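GMP reductase (Trypanosoma brucei brucei, PDB 6JIG) probably catalyses the irreversible NADPH-dependent deamination of GMP to IMP and binds guanine nucleotides at its paired CBS motifs, through which it is allosterically regulated. Local coordinates at residues V18-Q23 and E464-R469; K31-T36 and S453-S458; R112-G117 and G128-V133. The protein carries 1 engineered substitution. All coordinates share one frame; numbering follows the deposited sequence.

Interaction 1 (V18-Q23 and E464-R469)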
# COMPACT_ATOMS: atom_id res chain seq x y z
N VAL A 18 -2.51 -3.34 -31.36
CA VAL A 18 -2.86 -2.60 -32.56
C VAL A 18 -3.94 -1.56 -32.28
O VAL A 18 -4.66 -1.62 -31.27
CB VAL A 18 -3.31 -3.54 -33.72
CG1 VAL A 18 -2.18 -4.51 -34.09
CG2 VAL A 18 -4.56 -4.33 -33.32
N LEU A 19 -4.03 -0.59 -33.18
CA LEU A 19 -5.18 0.31 -33.27
C LEU A 19 -5.73 0.25 -34.68
O LEU A 19 -5.01 -0.07 -35.62
CB LEU A 19 -4.79 1.76 -32.96
CG LEU A 19 -4.23 2.00 -31.57
CD1 LEU A 19 -3.62 3.40 -31.56
CD2 LEU A 19 -5.33 1.87 -30.53
N ILE A 20 -7.03 0.55 -34.81
CA ILE A 20 -7.66 0.71 -36.12
C ILE A 20 -7.29 2.07 -36.69
O ILE A 20 -7.48 3.10 -36.04
CB ILE A 20 -9.18 0.56 -36.01
CG1 ILE A 20 -9.53 -0.87 -35.56
CG2 ILE A 20 -9.87 0.93 -37.34
CD1 ILE A 20 -10.98 -0.99 -35.05
N ILE A 21 -6.73 2.08 -37.89
CA ILE A 21 -6.32 3.34 -38.51
C ILE A 21 -7.57 4.05 -39.02
O ILE A 21 -8.36 3.43 -39.76
CB ILE A 21 -5.35 3.09 -39.67
CG1 ILE A 21 -4.05 2.44 -39.19
CG2 ILE A 21 -5.03 4.41 -40.38
CD1 ILE A 21 -3.23 1.87 -40.34
N PRO A 22 -7.80 5.31 -38.66
CA PRO A 22 -8.98 6.01 -39.18
C PRO A 22 -8.94 6.09 -40.71
O PRO A 22 -7.88 6.29 -41.30
CB PRO A 22 -8.90 7.39 -38.53
CG PRO A 22 -8.05 7.18 -37.30
CD PRO A 22 -7.04 6.14 -37.71
N GLN A 23 -10.10 5.92 -41.33
CA GLN A 23 -10.28 5.92 -42.77
C GLN A 23 -11.30 6.99 -43.13
O GLN A 23 -11.98 7.55 -42.27
CB GLN A 23 -10.77 4.56 -43.30
CG GLN A 23 -9.94 3.36 -42.87
CD GLN A 23 -8.55 3.38 -43.48
OE1 GLN A 23 -8.40 3.53 -44.70
NE2 GLN A 23 -7.53 3.22 -42.64
N GLU A 464 -19.45 -6.63 -43.19
CA GLU A 464 -18.56 -7.02 -44.30
C GLU A 464 -17.66 -5.87 -44.73
O GLU A 464 -16.50 -6.08 -45.10
CB GLU A 464 -19.37 -7.52 -45.50
N GLU A 465 -18.19 -4.64 -44.72
CA GLU A 465 -17.35 -3.49 -45.03
C GLU A 465 -16.29 -3.27 -43.94
O GLU A 465 -15.15 -2.89 -44.24
CB GLU A 465 -18.20 -2.23 -45.17
CG GLU A 465 -18.93 -2.11 -46.50
CD GLU A 465 -19.77 -0.84 -46.60
OE1 GLU A 465 -19.46 0.15 -45.90
OE2 GLU A 465 -20.73 -0.83 -47.41
N MET A 466 -16.66 -3.50 -42.68
CA MET A 466 -15.69 -3.38 -41.60
C MET A 466 -14.55 -4.37 -41.79
O MET A 466 -13.37 -4.03 -41.61
CB MET A 466 -16.39 -3.61 -40.25
CG MET A 466 -15.49 -3.43 -39.03
SD MET A 466 -14.86 -1.76 -38.92
CE MET A 466 -14.06 -1.80 -37.30
N GLN A 467 -14.87 -5.60 -42.17
CA GLN A 467 -13.85 -6.62 -42.38
C GLN A 467 -12.98 -6.29 -43.59
O GLN A 467 -11.77 -6.53 -43.57
CB GLN A 467 -14.50 -7.99 -42.54
CG GLN A 467 -15.29 -8.42 -41.31
CD GLN A 467 -16.20 -9.59 -41.60
OE1 GLN A 467 -16.60 -9.82 -42.74
NE2 GLN A 467 -16.54 -10.33 -40.56
N ARG A 468 -13.57 -5.72 -44.64
CA ARG A 468 -12.78 -5.43 -45.84
C ARG A 468 -11.94 -4.17 -45.70
O ARG A 468 -10.81 -4.11 -46.19
CB ARG A 468 -13.70 -5.31 -47.06
N ARG A 469 -12.46 -3.15 -45.02
CA ARG A 469 -11.84 -1.83 -45.03
C ARG A 469 -10.86 -1.60 -43.89
O ARG A 469 -10.00 -0.71 -44.00
CB ARG A 469 -12.92 -0.74 -44.99
CG ARG A 469 -13.60 -0.56 -46.34
CD ARG A 469 -14.87 0.26 -46.29
NE ARG A 469 -15.60 0.03 -47.54
CZ ARG A 469 -16.78 0.56 -47.85
NH1 ARG A 469 -17.40 1.36 -47.00
NH2 ARG A 469 -17.35 0.26 -49.01

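Interaction 2 (K31-T36 and S453-S458)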
# COMPACT_ATOMS: atom_id res chain seq x y z
N LYS A 31 -27.09 6.01 -37.12
CA LYS A 31 -28.11 5.04 -37.48
C LYS A 31 -27.82 4.30 -38.78
O LYS A 31 -28.40 3.23 -39.01
CB LYS A 31 -29.47 5.74 -37.60
N GLU A 32 -26.94 4.83 -39.64
CA GLU A 32 -26.65 4.18 -40.92
C GLU A 32 -25.74 2.96 -40.79
O GLU A 32 -25.52 2.28 -41.80
CB GLU A 32 -26.00 5.18 -41.89
CG GLU A 32 -26.51 6.60 -41.80
CD GLU A 32 -25.87 7.54 -42.82
OE1 GLU A 32 -24.69 7.33 -43.18
OE2 GLU A 32 -26.54 8.49 -43.27
N VAL A 33 -25.23 2.66 -39.60
CA VAL A 33 -24.25 1.60 -39.40
C VAL A 33 -24.99 0.32 -39.02
O VAL A 33 -25.58 0.23 -37.94
CB VAL A 33 -23.23 2.00 -38.31
CG1 VAL A 33 -22.13 0.98 -38.21
CG2 VAL A 33 -22.64 3.39 -38.60
N ASN A 34 -24.96 -0.67 -39.91
CA ASN A 34 -25.68 -1.93 -39.74
C ASN A 34 -24.74 -2.98 -39.17
O ASN A 34 -23.67 -3.20 -39.73
CB ASN A 34 -26.21 -2.39 -41.10
CG ASN A 34 -27.05 -3.62 -41.01
OD1 ASN A 34 -26.54 -4.73 -40.86
ND2 ASN A 34 -28.36 -3.45 -41.14
N THR A 35 -25.15 -3.64 -38.08
CA THR A 35 -24.28 -4.62 -37.43
C THR A 35 -24.71 -6.06 -37.67
O THR A 35 -24.20 -6.96 -37.00
CB THR A 35 -24.19 -4.38 -35.92
OG1 THR A 35 -25.50 -4.47 -35.34
CG2 THR A 35 -23.55 -3.02 -35.62
N THR A 36 -25.62 -6.32 -38.62
CA THR A 36 -26.08 -7.69 -38.82
C THR A 36 -24.95 -8.58 -39.36
O THR A 36 -24.09 -8.14 -40.13
CB THR A 36 -27.29 -7.73 -39.75
OG1 THR A 36 -26.89 -7.34 -41.07
CG2 THR A 36 -28.36 -6.79 -39.27
N SER A 453 -19.03 2.90 -33.38
CA SER A 453 -18.04 3.97 -33.46
C SER A 453 -16.80 3.50 -34.21
O SER A 453 -16.29 4.20 -35.08
CB SER A 453 -17.69 4.47 -32.06
OG SER A 453 -16.78 5.55 -32.14
N GLY A 454 -16.29 2.30 -33.88
CA GLY A 454 -15.15 1.79 -34.62
C GLY A 454 -15.44 1.59 -36.09
O GLY A 454 -14.59 1.85 -36.94
N MET A 455 -16.65 1.11 -36.41
CA MET A 455 -17.00 0.96 -37.82
C MET A 455 -16.98 2.30 -38.54
O MET A 455 -16.52 2.40 -39.68
CB MET A 455 -18.37 0.28 -37.94
CG MET A 455 -18.36 -1.17 -37.42
SD MET A 455 -20.02 -1.89 -37.32
CE MET A 455 -20.42 -1.93 -39.08
N SER A 456 -17.45 3.35 -37.86
CA SER A 456 -17.40 4.68 -38.44
C SER A 456 -15.97 5.14 -38.68
O SER A 456 -15.69 5.85 -39.66
CB SER A 456 -18.13 5.67 -37.53
OG SER A 456 -18.11 6.97 -38.09
N TYR A 457 -15.04 4.75 -37.81
CA TYR A 457 -13.64 5.14 -38.03
C TYR A 457 -13.05 4.41 -39.23
O TYR A 457 -12.14 4.94 -39.88
CB TYR A 457 -12.80 4.88 -36.78
CG TYR A 457 -12.83 6.02 -35.80
CD1 TYR A 457 -12.10 7.18 -36.04
CD2 TYR A 457 -13.62 5.96 -34.66
CE1 TYR A 457 -12.13 8.23 -35.15
CE2 TYR A 457 -13.65 7.00 -33.76
CZ TYR A 457 -12.90 8.14 -34.02
OH TYR A 457 -12.91 9.19 -33.14
N SER A 458 -13.54 3.22 -39.54
CA SER A 458 -13.11 2.49 -40.73
C SER A 458 -13.90 2.88 -41.96
O SER A 458 -13.64 2.33 -43.04
CB SER A 458 -13.22 0.97 -40.51
OG SER A 458 -12.11 0.47 -39.75

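Interaction 3 (R112-G117 and G128-V133). With 5GP (guanosine-5'-monophosphate), chain C.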
# COMPACT_ATOMS: atom_id res chain seq x y z
N ARG A 112 -55.91 -21.10 -5.04
CA ARG A 112 -54.57 -21.48 -4.60
C ARG A 112 -53.86 -22.33 -5.64
O ARG A 112 -52.66 -22.17 -5.88
CB ARG A 112 -54.65 -22.23 -3.26
CG ARG A 112 -53.31 -22.76 -2.76
CD ARG A 112 -53.34 -23.07 -1.26
N GLU A 113 -54.59 -23.23 -6.29
CA GLU A 113 -53.99 -24.03 -7.35
C GLU A 113 -53.79 -23.23 -8.63
O GLU A 113 -52.86 -23.49 -9.39
CB GLU A 113 -54.84 -25.28 -7.60
CG GLU A 113 -54.76 -26.27 -6.44
CD GLU A 113 -55.86 -27.30 -6.46
OE1 GLU A 113 -55.55 -28.50 -6.26
OE2 GLU A 113 -57.03 -26.93 -6.67
N ALA A 114 -54.65 -22.23 -8.87
CA ALA A 114 -54.44 -21.33 -10.00
C ALA A 114 -53.14 -20.56 -9.84
O ALA A 114 -52.35 -20.46 -10.78
CB ALA A 114 -55.63 -20.38 -10.14
N TRP A 115 -52.89 -20.01 -8.64
CA TRP A 115 -51.65 -19.27 -8.41
C TRP A 115 -50.44 -20.16 -8.62
O TRP A 115 -49.42 -19.71 -9.15
CB TRP A 115 -51.63 -18.68 -6.99
CG TRP A 115 -52.42 -17.43 -6.84
CD1 TRP A 115 -53.62 -17.29 -6.20
CD2 TRP A 115 -52.07 -16.13 -7.33
NE1 TRP A 115 -54.04 -15.98 -6.27
CE2 TRP A 115 -53.10 -15.25 -6.95
CE3 TRP A 115 -50.98 -15.63 -8.04
CZ2 TRP A 115 -53.08 -13.89 -7.27
CZ3 TRP A 115 -50.96 -14.28 -8.36
CH2 TRP A 115 -52.00 -13.43 -7.98
N GLU A 116 -50.53 -21.43 -8.20
CA GLU A 116 -49.41 -22.35 -8.41
C GLU A 116 -49.19 -22.62 -9.89
O GLU A 116 -48.04 -22.67 -10.35
CB GLU A 116 -49.65 -23.65 -7.65
N GLY A 117 -50.26 -22.78 -10.66
CA GLY A 117 -50.11 -22.96 -12.10
C GLY A 117 -49.54 -21.73 -12.78
O GLY A 117 -48.75 -21.84 -13.73
N GLY A 128 -48.90 -15.85 -17.64
CA GLY A 128 -49.84 -14.82 -17.25
C GLY A 128 -51.29 -15.25 -17.27
O GLY A 128 -52.15 -14.59 -16.70
N CYS A 129 -51.57 -16.37 -17.91
CA CYS A 129 -52.93 -16.86 -17.93
C CYS A 129 -52.90 -18.37 -17.99
O CYS A 129 -51.90 -18.99 -18.35
CB CYS A 129 -53.71 -16.22 -19.10
SG CYS A 129 -53.58 -17.06 -20.66
N LEU A 130 -54.00 -18.98 -17.53
CA LEU A 130 -54.23 -20.40 -17.67
C LEU A 130 -55.55 -20.58 -18.39
O LEU A 130 -56.54 -19.91 -18.07
CB LEU A 130 -54.29 -21.12 -16.31
CG LEU A 130 -53.15 -20.90 -15.30
CD1 LEU A 130 -53.53 -21.52 -13.95
CD2 LEU A 130 -51.84 -21.48 -15.82
N LEU A 131 -55.58 -21.47 -19.39
CA LEU A 131 -56.83 -21.78 -20.07
C LEU A 131 -57.57 -22.85 -19.28
O LEU A 131 -56.98 -23.85 -18.87
CB LEU A 131 -56.55 -22.23 -21.51
CG LEU A 131 -55.88 -21.03 -22.19
CD1 LEU A 131 -54.79 -21.43 -23.19
CD2 LEU A 131 -56.90 -20.08 -22.81
N VAL A 132 -58.85 -22.61 -19.04
CA VAL A 132 -59.67 -23.54 -18.28
C VAL A 132 -60.26 -24.55 -19.26
O VAL A 132 -60.92 -24.17 -20.23
CB VAL A 132 -60.78 -22.81 -17.51
CG1 VAL A 132 -61.55 -23.79 -16.63
CG2 VAL A 132 -60.17 -21.70 -16.67
N VAL A 133 -60.01 -25.83 -19.02
CA VAL A 133 -60.44 -26.90 -19.90
C VAL A 133 -61.13 -27.98 -19.07
O VAL A 133 -60.96 -28.07 -17.85
CB VAL A 133 -59.28 -27.52 -20.71
CG1 VAL A 133 -58.57 -26.44 -21.56
CG2 VAL A 133 -58.30 -28.23 -19.79
P 5GP C . -48.17 -12.56 -19.80
O1P 5GP C . -48.83 -11.38 -20.47
O2P 5GP C . -48.93 -13.87 -19.95
O3P 5GP C . -47.45 -12.29 -18.49
O5' 5GP C . -46.97 -12.92 -20.77
C5' 5GP C . -47.00 -14.18 -21.40
C4' 5GP C . -45.64 -14.57 -21.90
O4' 5GP C . -45.39 -15.94 -21.44
C3' 5GP C . -45.58 -14.61 -23.42
O3' 5GP C . -44.29 -14.22 -23.89
C2' 5GP C . -45.87 -16.07 -23.73
O2' 5GP C . -45.43 -16.54 -24.98
C1' 5GP C . -45.18 -16.77 -22.56
N9 5GP C . -45.74 -18.10 -22.30
C8 5GP C . -45.08 -19.25 -22.50
N7 5GP C . -45.89 -20.28 -22.23
C5 5GP C . -47.10 -19.77 -21.87
C6 5GP C . -48.30 -20.36 -21.50
O6 5GP C . -48.39 -21.60 -21.45
N1 5GP C . -49.35 -19.58 -21.20
C2 5GP C . -49.25 -18.25 -21.24
N2 5GP C . -50.35 -17.51 -20.92
N3 5GP C . -48.09 -17.63 -21.60
C4 5GP C . -47.00 -18.39 -21.92

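Interaction 1 (V18-Q23 and E464-R469)
Ile20 and Met466 meet tip to tip, CD1 of Ile20 lying 3.9 Å from CE of Met466, and this pair of methyl groups is the apolar bridge between strand 18-20 and helix 463-469. Met466 leaves its helix pointing across the line to the strand, yet its end comes closer: CG stands anti to the backbone N (chi1 -177°) and the chain then bends at chi2 (62°), which carries the terminal methyl over to Ile20. Ile20 reaches out to it with its longer branch. Both side chains are buried, with Phe472, Ser361 and, from a second subunit, Ala324 also packing on Ile20, and Ile364 on Met466.

At the other end the touch is looser. CG of Gln23 lies 4.2 Å from the backbone O of Arg469, while the glutamine folds back along its own segment. Its NE2 donates to Ile21 O at 3.0 Å, with the donor above the carbonyl plane and the acceptor close to the plane of the amide. The Arg469 side chain heads away from the strand: its NH1 forms a salt bridge of 2.6 Å with Glu465 OE1, one turn back, and CG of Glu465 lies over one face of the guanidinium.

The contact packs helix 463-469 against the two-stranded antiparallel sheet of strands 18-20 and 472-475, joining N- and C-terminal parts of the TIM-barrel domain outside the barrel strands.

Interaction 2 (K31-T36 and S453-S458)
Apolar contacts dominate where Met455, on helix 440-457, points its side chain into the loop 31-36. Val33 CG1 is the main partner: it lies 3.5 Å from Met455 CE, a tight approach for two carbons, and 3.7 Å from Met455 SD. CG1 of the valine stands anti to its backbone N (chi1 -174°). The extended methionine chain brings the sulfur beside this valine branch, and the bend at chi3 (66°) turns the methyl onto it as well; the two side chains cross at a slant. Thr35 adds a second, lighter contact, meeting the methionine at about a right angle with CG2 4.1 Å from Met455 SD. Its hydroxyl hydrogen-bonds Ser46 O, while the methyl faces the sulfur.

Contact with the backbone comes from Met455 CE, which also lies 3.5 Å from Asn34 O. The methionine end therefore rests against both a side chain and a peptide carbonyl of the loop.

Hydrogen bonds within the loop form a turn. Asn34 turns away from the helix, and its OD1 is gripped twice by Thr36: OG1 donates at 2.6 Å in the carbonyl plane, and the backbone N at 2.9 Å from above it. The latter bond defines an Asx turn. A backbone bond between Asn34 and Lys461, just after the helix, is a second tie to this region. The bond from Tyr457 N to Ser453 O belongs to the last helical turn.

Around the pair, Arg452 packs on Val33 and Thr35, and Met466 on Met455. Ser453 also bonds Glu428 of a second subunit. The contact thus fastens a turn-containing loop, just before strand 37-40, to the end of a C-terminal helix in the TIM-barrel domain.

Interaction 3 (R112-G117 and G128-V133)
Leu130 of strand 129-133 pushes its forked end against helix 111-118, and its two methyls meet different residues of the last turns. CD1 lies 3.5 Å from Ala114 O, and CD2 is 3.7 Å from Gly117 O. Chi1 of -51° places CG anti to the carbonyl carbon, and chi2 of 171° then turns the two methyls toward the helix. The leucine is buried, and Ile105 and Ile145 of the flanking strands also pack on it.

Gly117 meets the leucine with bare backbone, its CA 4.1 Å from Leu130 CD1. The helix lies close to the strand here, with the CA atoms of Gly117 and Leu130 7.4 Å apart.

Ala114 gives a smaller share, about one turn earlier. Its CB stands 4.5 Å from Leu130 CD1, a looser contact than that of its carbonyl oxygen. Ile105 and Leu150 also touch this alanine.

The nucleotide lies where the strand begins: CA of Gly128, in the loop just before it, comes within 3.0 Å of O2P of the guanosine monophosphate, whose N2 makes a weak hydrogen bond to Cys129 O and lies 3.3 Å from Cys129 SG. Asp211 OD2 and the backbone N of Arg103 also hydrogen-bond the nucleotide. This is a helix packed on its sheet in the beta-alpha-beta unit of a CBS motif, beside the guanine nucleotide pocket.

How the interactions relate
Interactions 1 and 2 are neighbours, their centres 10 Å apart, and they lie on consecutive helices of the catalytic domain, 463-469 for interaction 1 and 440-457 for interaction 2. They touch directly: Met466 SD lies 3.6 Å from Met455 CA, and Gln23 N probably bonds Tyr457 O. Both also abut a second subunit, so N-terminal loop, C-terminal helices and subunit interface are joined in one place. Interaction 3 stands apart in a CBS motif, its centre 55 Å from that of interaction 1 and 47 Å from that of interaction 2, across the chain's centre. Along the chain the three are nested, 3 inside 2 inside 1, as expected of a regulatory CBS insertion within the barrel domain, whose N- and C-terminal parts meet outside the barrel.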